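LEOA (Escherichia coli, PDB 4AUR) probably binds and hydrolyses GTP as a bacterial dynamin-like protein of enterotoxigenic strains, with a nucleotide-binding domain joined to a long helical stalk. Local coordinates at residues A[516-519]-A[523-526]. Sequence-based numbering, arbitrary orientation.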
ATOM      1  N   ASP A 516     -53.055  -2.849 -17.443  1.00 34.44           N
ATOM      2  CA  ASP A 516     -52.830  -4.059 -16.640  1.00 36.55           C
ATOM      3  C   ASP A 516     -51.341  -4.348 -16.479  1.00 35.22           C
ATOM      4  O   ASP A 516     -50.921  -4.951 -15.495  1.00 35.82           O
ATOM      5  CB  ASP A 516     -53.489  -5.298 -17.280  1.00 39.25           C
ATOM      6  CG  ASP A 516     -55.023  -5.229 -17.306  1.00 43.68           C
ATOM      7  OD1 ASP A 516     -55.625  -4.742 -16.325  1.00 47.52           O
ATOM      8  OD2 ASP A 516     -55.633  -5.668 -18.308  1.00 45.15           O
ATOM      9  N   VAL A 517     -50.552  -3.930 -17.464  1.00 33.70           N
ATOM     10  CA  VAL A 517     -49.117  -4.141 -17.460  1.00 31.18           C
ATOM     11  C   VAL A 517     -48.427  -3.123 -16.576  1.00 30.62           C
ATOM     12  O   VAL A 517     -47.493  -3.452 -15.858  1.00 32.26           O
ATOM     13  CB  VAL A 517     -48.566  -4.039 -18.873  1.00 30.63           C
ATOM     14  CG1 VAL A 517     -47.065  -4.234 -18.887  1.00 30.18           C
ATOM     15  CG2 VAL A 517     -49.251  -5.081 -19.741  1.00 31.91           C
ATOM     16  N   LEU A 518     -48.900  -1.887 -16.632  1.00 29.71           N
ATOM     17  CA  LEU A 518     -48.324  -0.795 -15.875  1.00 27.78           C
ATOM     18  C   LEU A 518     -48.787  -0.826 -14.447  1.00 28.83           C
ATOM     19  O   LEU A 518     -48.214  -0.158 -13.608  1.00 30.90           O
ATOM     20  CB  LEU A 518     -48.717   0.550 -16.480  1.00 26.33           C
ATOM     21  CG  LEU A 518     -48.239   0.901 -17.884  1.00 25.70           C
ATOM     22  CD1 LEU A 518     -48.721   2.296 -18.244  1.00 25.68           C
ATOM     23  CD2 LEU A 518     -46.732   0.821 -18.039  1.00 25.58           C
ATOM     24  N   SER A 519     -49.840  -1.569 -14.154  1.00 30.87           N
ATOM     25  CA  SER A 519     -50.371  -1.569 -12.795  1.00 31.73           C
ATOM     26  C   SER A 519     -49.524  -2.440 -11.855  1.00 31.82           C
ATOM     27  O   SER A 519     -49.724  -2.400 -10.651  1.00 32.90           O
ATOM     28  CB  SER A 519     -51.843  -2.022 -12.772  1.00 32.96           C
ATOM     29  OG  SER A 519     -51.954  -3.424 -13.007  1.00 34.90           O
ATOM     30  N   LYS A 523     -44.536  -6.843 -13.866  1.00 34.14           N
ATOM     31  CA  LYS A 523     -44.856  -6.962 -15.290  1.00 32.97           C
ATOM     32  C   LYS A 523     -44.245  -5.792 -15.981  1.00 31.63           C
ATOM     33  O   LYS A 523     -43.635  -5.910 -17.031  1.00 31.44           O
ATOM     34  CB  LYS A 523     -46.358  -6.931 -15.508  1.00 35.28           C
ATOM     35  CG  LYS A 523     -47.120  -8.078 -14.860  1.00 38.04           C
ATOM     36  CD  LYS A 523     -48.626  -7.844 -14.900  1.00 41.16           C
ATOM     37  CE  LYS A 523     -49.375  -8.995 -14.229  1.00 44.30           C
ATOM     38  NZ  LYS A 523     -49.011 -10.296 -14.862  1.00 44.26           N
HETATM   39  N   MSE A 524     -44.396  -4.643 -15.356  1.00 31.05           N
HETATM   40  CA  MSE A 524     -43.937  -3.417 -15.951  1.00 31.72           C
HETATM   41  C   MSE A 524     -42.489  -3.616 -16.234  1.00 30.31           C
HETATM   42  O   MSE A 524     -42.050  -3.599 -17.374  1.00 29.27           O
HETATM   43  CB  MSE A 524     -44.242  -2.235 -15.038  1.00 30.11           C
HETATM   44  CG  MSE A 524     -44.036  -0.956 -15.830  1.00 30.20           C
HETATM   45 SE   MSE A 524     -42.246  -0.226 -15.433  1.00 29.82          SE
HETATM   46  CE  MSE A 524     -41.196  -0.947 -16.888  1.00 31.64           C
ATOM     47  N   PHE A 525     -41.729  -3.886 -15.194  1.00 32.66           N
ATOM     48  CA  PHE A 525     -40.310  -4.171 -15.381  1.00 30.31           C
ATOM     49  C   PHE A 525     -40.019  -5.271 -16.376  1.00 28.54           C
ATOM     50  O   PHE A 525     -39.118  -5.103 -17.176  1.00 28.87           O
ATOM     51  CB  PHE A 525     -39.626  -4.409 -14.052  1.00 27.79           C
ATOM     52  CG  PHE A 525     -39.283  -3.148 -13.365  1.00 26.21           C
ATOM     53  CD1 PHE A 525     -38.305  -2.333 -13.890  1.00 24.60           C
ATOM     54  CD2 PHE A 525     -39.950  -2.753 -12.233  1.00 25.13           C
ATOM     55  CE1 PHE A 525     -37.980  -1.148 -13.274  1.00 25.28           C
ATOM     56  CE2 PHE A 525     -39.633  -1.577 -11.614  1.00 24.68           C
ATOM     57  CZ  PHE A 525     -38.647  -0.768 -12.133  1.00 24.90           C
ATOM     58  N   ALA A 526     -40.785  -6.354 -16.367  1.00 27.14           N
ATOM     59  CA  ALA A 526     -40.463  -7.499 -17.240  1.00 29.95           C
ATOM     60  C   ALA A 526     -40.630  -7.210 -18.726  1.00 31.01           C
ATOM     61  O   ALA A 526     -40.071  -7.908 -19.551  1.00 31.72           O
ATOM     62  CB  ALA A 526     -41.305  -8.714 -16.871  1.00 30.93           C
TER
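Leu518 and Met524, a selenomethionine in the crystal, make the apolar part of this contact between the C-terminal part of helix 489-518 and the short helix 521-528. The CD2 branch of Leu518 lies 3.9 Å from CG of Met524, and the two side chains meet at a slant. Met524 carries CG anti to its own backbone N (chi1 -167°), after which the chain bends and takes the selenium away from 516-519; its touching atoms are therefore CB and CG.

Around the backbone carbonyls the contacts are of van der Waals type. The carbonyl oxygen Val517 O sits 3.7 Å from CB of Lys523 and 3.6 Å from CB of Met524. Val517 O also comes within 3.4 Å of Met524 N, but the angle is too poor for a hydrogen bond, and none links the two segments. Lys523 runs its aliphatic chain back along the preceding helix, with CD 3.7 Å from the backbone carbonyl oxygen Asp516 O, before a bend at chi4 turns the ammonium group away.

That same Asp516 O accepts a hydrogen bond from Ser519 OG at 3.1 Å, within 516-519. The hydroxyl approaches from above the carbonyl plane, at a C=O...O angle of 107°.

In the helical domain characteristic of dynamin-like proteins, this short connection joins helix 489-518 to helix 521-528. Phe528 packs on Val517 and Leu518, while Leu518 and Met524 both touch Phe381 of helix 368-408 and reach Leu328 and Val321, respectively, on helix 275-343.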